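Local coordinates for protein N-acetylneuraminate epimerase (Escherichia coli, PDB 2UVK) that speeds the interconversion of the alpha and beta anomers of N-acetylneuraminic acid (sialic acid) as a periplasmic Kelch-repeat beta-propeller epimerase, at residues T60-I74 and M109-A121. Residues are numbered along the deposited sequence; the frame is centred on the assembly and turned at random. Where two conformers were deposited one is given.
Sequences TSAFIDGNLYVFGGI and MAGHVTFVHNGKA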
loop_
_atom_site.group_PDB
_atom_site.type_symbol
_atom_site.label_atom_id
_atom_site.label_comp_id
_atom_site.label_asym_id
_atom_site.label_seq_id
_atom_site.Cartn_x
_atom_site.Cartn_y
_atom_site.Cartn_z
ATOM N N THR B 60 13.826 5.205 -9.747
ATOM C CA THR B 60 14.707 6.197 -9.099
ATOM C C THR B 60 16.023 5.510 -8.756
ATOM O O THR B 60 16.146 4.285 -8.802
ATOM C CB THR B 60 14.105 6.756 -7.794
ATOM O OG1 THR B 60 13.920 5.699 -6.853
ATOM C CG2 THR B 60 12.787 7.492 -8.060
ATOM N N SER B 61 17.024 6.305 -8.399
ATOM C CA SER B 61 18.324 5.751 -8.037
ATOM C C SER B 61 19.049 6.649 -7.050
ATOM O O SER B 61 18.836 7.857 -7.053
ATOM C CB SER B 61 19.176 5.537 -9.292
ATOM O OG SER B 61 19.346 6.747 -10.021
ATOM N N ALA B 62 19.913 6.025 -6.243
ATOM C CA ALA B 62 20.674 6.718 -5.200
ATOM C C ALA B 62 22.044 6.117 -5.109
ATOM O O ALA B 62 22.183 4.918 -5.186
ATOM C CB ALA B 62 19.994 6.561 -3.893
ATOM N N PHE B 63 23.057 6.975 -4.965
ATOM C CA PHE B 63 24.419 6.520 -4.657
ATOM C C PHE B 63 24.618 6.582 -3.171
ATOM O O PHE B 63 24.344 7.611 -2.546
ATOM C CB PHE B 63 25.503 7.367 -5.319
ATOM C CG PHE B 63 26.180 6.671 -6.432
ATOM C CD1 PHE B 63 26.031 7.112 -7.723
ATOM C CD2 PHE B 63 26.926 5.522 -6.192
ATOM C CE1 PHE B 63 26.629 6.451 -8.752
ATOM C CE2 PHE B 63 27.541 4.843 -7.231
ATOM C CZ PHE B 63 27.391 5.306 -8.519
ATOM N N ILE B 64 25.042 5.470 -2.594
ATOM C CA ILE B 64 25.312 5.437 -1.148
ATOM C C ILE B 64 26.486 4.520 -0.902
ATOM O O ILE B 64 26.473 3.368 -1.338
ATOM C CB ILE B 64 24.131 4.885 -0.330
ATOM C CG1 ILE B 64 22.849 5.662 -0.626
ATOM C CG2 ILE B 64 24.447 4.921 1.166
ATOM C CD1 ILE B 64 21.645 5.131 0.146
ATOM N N ASP B 65 27.517 5.047 -0.231
ATOM C CA ASP B 65 28.661 4.229 0.196
ATOM C C ASP B 65 29.273 3.479 -0.985
ATOM O O ASP B 65 29.524 2.266 -0.898
ATOM C CB ASP B 65 28.218 3.243 1.285
ATOM C CG ASP B 65 27.807 3.925 2.584
ATOM O OD1 ASP B 65 27.898 5.170 2.707
ATOM O OD2 ASP B 65 27.379 3.195 3.502
ATOM N N GLY B 66 29.462 4.177 -2.106
ATOM C CA GLY B 66 30.162 3.600 -3.246
ATOM C C GLY B 66 29.396 2.690 -4.196
ATOM O O GLY B 66 29.960 2.162 -5.153
ATOM N N ASN B 67 28.095 2.505 -3.953
ATOM C CA ASN B 67 27.305 1.638 -4.783
ATOM C C ASN B 67 26.071 2.381 -5.230
ATOM O O ASN B 67 25.601 3.291 -4.542
ATOM C CB ASN B 67 26.891 0.395 -4.016
ATOM C CG ASN B 67 28.062 -0.483 -3.672
ATOM O OD1 ASN B 67 28.627 -1.129 -4.548
ATOM N ND2 ASN B 67 28.413 -0.526 -2.395
ATOM N N LEU B 68 25.590 1.976 -6.395
ATOM C CA LEU B 68 24.405 2.574 -7.026
ATOM C C LEU B 68 23.200 1.667 -6.787
ATOM O O LEU B 68 23.223 0.484 -7.132
ATOM C CB LEU B 68 24.666 2.754 -8.516
ATOM C CG LEU B 68 23.486 3.131 -9.414
ATOM C CD1 LEU B 68 23.028 4.522 -9.053
ATOM C CD2 LEU B 68 23.894 3.027 -10.877
ATOM N N TYR B 69 22.150 2.245 -6.209
ATOM C CA TYR B 69 20.882 1.529 -5.948
ATOM C C TYR B 69 19.797 2.053 -6.875
ATOM O O TYR B 69 19.680 3.245 -7.037
ATOM C CB TYR B 69 20.446 1.719 -4.494
ATOM C CG TYR B 69 21.449 1.111 -3.546
ATOM C CD1 TYR B 69 21.335 -0.190 -3.130
ATOM C CD2 TYR B 69 22.562 1.834 -3.130
ATOM C CE1 TYR B 69 22.318 -0.799 -2.305
ATOM C CE2 TYR B 69 23.526 1.252 -2.294
ATOM C CZ TYR B 69 23.397 -0.054 -1.875
ATOM O OH TYR B 69 24.368 -0.635 -1.043
ATOM N N VAL B 70 19.020 1.140 -7.458
ATOM C CA VAL B 70 17.882 1.484 -8.334
ATOM C C VAL B 70 16.611 0.907 -7.706
ATOM O O VAL B 70 16.587 -0.251 -7.297
ATOM C CB VAL B 70 18.068 0.951 -9.775
ATOM C CG1 VAL B 70 16.823 1.216 -10.620
ATOM C CG2 VAL B 70 19.302 1.596 -10.421
ATOM N N PHE B 71 15.586 1.753 -7.623
ATOM C CA PHE B 71 14.328 1.447 -6.945
ATOM C C PHE B 71 13.139 1.469 -7.932
ATOM O O PHE B 71 12.838 2.479 -8.563
ATOM C CB PHE B 71 14.069 2.490 -5.852
ATOM C CG PHE B 71 15.165 2.544 -4.849
ATOM C CD1 PHE B 71 15.141 1.753 -3.720
ATOM C CD2 PHE B 71 16.213 3.437 -5.047
ATOM C CE1 PHE B 71 16.197 1.807 -2.789
ATOM C CE2 PHE B 71 17.271 3.505 -4.119
ATOM C CZ PHE B 71 17.241 2.704 -3.001
ATOM N N GLY B 72 12.441 0.342 -8.015
ATOM C CA GLY B 72 11.152 0.285 -8.678
ATOM C C GLY B 72 11.113 0.638 -10.142
ATOM O O GLY B 72 11.993 0.241 -10.927
ATOM N N GLY B 73 10.066 1.382 -10.508
ATOM C CA GLY B 73 9.750 1.741 -11.880
ATOM C C GLY B 73 8.621 0.903 -12.456
ATOM O O GLY B 73 8.090 0.005 -11.820
ATOM N N ILE B 74 8.289 1.244 -13.674
ATOM C CA ILE B 74 7.211 0.599 -14.418
ATOM C C ILE B 74 7.826 -0.256 -15.540
ATOM O O ILE B 74 8.627 0.218 -16.326
ATOM C CB ILE B 74 6.337 1.638 -15.099
ATOM C CG1 ILE B 74 5.630 2.535 -14.065
ATOM C CG2 ILE B 74 5.261 0.944 -15.966
ATOM C CD1 ILE B 74 5.094 3.805 -14.683
HETATM N N MSE B 109 6.707 1.280 -6.341
HETATM C CA MSE B 109 7.424 2.535 -6.520
HETATM C C MSE B 109 7.474 2.924 -7.989
HETATM O O MSE B 109 8.310 2.436 -8.746
HETATM C CB MSE B 109 8.831 2.368 -5.953
HETATM C CG MSE B 109 8.818 2.165 -4.462
HETATM SE SE MSE B 109 10.635 1.961 -3.717
HETATM C CE MSE B 109 11.013 0.168 -4.404
ATOM N N ALA B 110 6.541 3.778 -8.404
ATOM C CA ALA B 110 6.556 4.432 -9.713
ATOM C C ALA B 110 5.944 5.798 -9.615
ATOM O O ALA B 110 4.799 5.898 -9.193
ATOM C CB ALA B 110 5.814 3.602 -10.786
ATOM N N GLY B 111 6.725 6.822 -9.971
ATOM C CA GLY B 111 6.344 8.195 -9.696
ATOM C C GLY B 111 6.807 8.661 -8.328
ATOM O O GLY B 111 6.549 9.796 -7.933
ATOM N N HIS B 112 7.470 7.779 -7.606
ATOM C CA HIS B 112 8.102 8.108 -6.336
ATOM C C HIS B 112 9.309 9.020 -6.570
ATOM O O HIS B 112 9.842 9.170 -7.684
ATOM C CB HIS B 112 8.530 6.835 -5.623
ATOM C CG HIS B 112 9.471 5.991 -6.419
ATOM N ND1 HIS B 112 9.182 5.551 -7.699
ATOM C CD2 HIS B 112 10.705 5.510 -6.119
ATOM C CE1 HIS B 112 10.209 4.854 -8.153
ATOM N NE2 HIS B 112 11.136 4.802 -7.208
ATOM N N VAL B 113 9.756 9.613 -5.467
ATOM C CA VAL B 113 11.053 10.270 -5.443
ATOM C C VAL B 113 11.985 9.466 -4.539
ATOM O O VAL B 113 11.542 8.623 -3.759
ATOM C CB VAL B 113 10.954 11.732 -4.938
ATOM C CG1 VAL B 113 10.136 12.579 -5.915
ATOM C CG2 VAL B 113 10.445 11.781 -3.506
ATOM N N THR B 114 13.282 9.729 -4.649
ATOM C CA THR B 114 14.246 9.162 -3.708
ATOM C C THR B 114 15.350 10.168 -3.441
ATOM O O THR B 114 15.819 10.865 -4.351
ATOM C CB THR B 114 14.817 7.834 -4.267
ATOM O OG1 THR B 114 13.736 6.924 -4.469
ATOM C CG2 THR B 114 15.812 7.188 -3.326
ATOM N N PHE B 115 15.699 10.287 -2.158
ATOM C CA PHE B 115 16.835 11.112 -1.736
ATOM C C PHE B 115 17.649 10.386 -0.677
ATOM O O PHE B 115 17.169 9.464 -0.027
ATOM C CB PHE B 115 16.370 12.492 -1.234
ATOM C CG PHE B 115 15.460 12.457 -0.026
ATOM C CD1 PHE B 115 15.956 12.710 1.238
ATOM C CD2 PHE B 115 14.094 12.228 -0.156
ATOM C CE1 PHE B 115 15.115 12.719 2.352
ATOM C CE2 PHE B 115 13.263 12.230 0.956
ATOM C CZ PHE B 115 13.785 12.467 2.214
ATOM N N VAL B 116 18.902 10.824 -0.513
ATOM C CA VAL B 116 19.806 10.200 0.459
ATOM C C VAL B 116 19.916 11.135 1.674
ATOM O O VAL B 116 20.176 12.337 1.525
ATOM C CB VAL B 116 21.213 9.923 -0.159
ATOM C CG1 VAL B 116 22.174 9.304 0.878
ATOM C CG2 VAL B 116 21.100 8.980 -1.382
ATOM N N HIS B 117 19.672 10.571 2.849
ATOM C CA HIS B 117 19.855 11.312 4.107
ATOM C C HIS B 117 20.495 10.398 5.149
ATOM O O HIS B 117 20.058 9.274 5.393
ATOM C CB HIS B 117 18.515 11.862 4.557
ATOM C CG HIS B 117 18.547 12.552 5.879
ATOM N ND1 HIS B 117 19.040 13.827 6.040
ATOM C CD2 HIS B 117 18.127 12.149 7.097
ATOM C CE1 HIS B 117 18.937 14.173 7.312
ATOM N NE2 HIS B 117 18.386 13.174 7.974
ATOM N N ASN B 118 21.613 10.863 5.720
ATOM C CA ASN B 118 22.325 10.070 6.713
ATOM C C ASN B 118 22.507 8.596 6.337
ATOM O O ASN B 118 22.223 7.694 7.136
ATOM C CB ASN B 118 21.638 10.191 8.084
ATOM C CG ASN B 118 21.643 11.628 8.638
ATOM O OD1 ASN B 118 20.848 11.962 9.519
ATOM N ND2 ASN B 118 22.511 12.472 8.106
ATOM N N GLY B 119 22.988 8.363 5.120
ATOM C CA GLY B 119 23.405 7.044 4.668
ATOM C C GLY B 119 22.277 6.101 4.280
ATOM O O GLY B 119 22.503 4.912 4.086
ATOM N N LYS B 120 21.065 6.636 4.181
ATOM C CA LYS B 120 19.883 5.818 3.857
ATOM C C LYS B 120 19.169 6.427 2.664
ATOM O O LYS B 120 19.230 7.639 2.440
ATOM C CB LYS B 120 18.928 5.755 5.053
ATOM C CG LYS B 120 19.518 4.998 6.261
ATOM C CD LYS B 120 18.771 5.247 7.543
ATOM C CE LYS B 120 19.468 4.509 8.708
ATOM N NZ LYS B 120 18.642 4.471 9.941
ATOM N N ALA B 121 18.473 5.572 1.906
ATOM C CA ALA B 121 17.652 6.059 0.804
ATOM C C ALA B 121 16.231 6.226 1.288
ATOM O O ALA B 121 15.629 5.294 1.792
ATOM C CB ALA B 121 17.699 5.085 -0.354
HETATM O O HOH W 1 18.210 9.676 -4.813
HETATM O O HOH W 2 24.748 3.759 4.657
#
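Ala62, Ile64 and Phe71 meet Val116 and Ala121 at the apolar centre of a contact that illustrates how neighbouring blades of a Kelch beta-propeller pack: the first two strands of one four-stranded antiparallel sheet lie against the first two of the next. Strands 60-64 and 112-117 run almost parallel, 3° apart, with their axes 6.7 Å from each other. At this spacing Ala62 CB rests 3.7 Å from Val116 CG2. Val116 CG2 also touches Ile64 CG1, the two branched side chains lying alongside and running in opposing directions. With CG1 anti to the carbonyl carbon (chi1 -55°) and the chain extended beyond it, Ile64 sends CD1 over the backbone between Lys120 and Ala121, while its CG2 branch faces Gly119 O. The Phe71 ring points CZ at Ala121 CB, 3.6 Å away, and its side chain runs roughly perpendicular to that of Thr114, whose CG2 lies near CE2; Phe173, from strand 169-174 of the sheet that holds 112-117, meets this ring edge-to-face. Selenomethionine Met109 bends at its third torsion and brings CE to the ring's edge.

Toward one end the contact turns polar. Thr60 and Thr114 share a hydrogen bond of 2.7 Å between their OG1 atoms. The His112 imidazole is sandwiched between Met109 CB, above the centre of one face, and Thr60 CG2, nearer the rim of the other. Its NE2 donates a bent bond of 3.2 Å to Phe71 O, arriving from above the carbonyl plane; that oxygen also accepts from Thr60 N, so it serves strand pairing and blade packing together. Beyond it, Ile74 CG1 presses tightly on Ala110 CB, the Ile74 side chain lying about 9 Å from that of Glu209, the predicted proton acceptor, and Gly73 N donates to Met109 O at 2.7 Å, nearly straight at 171°.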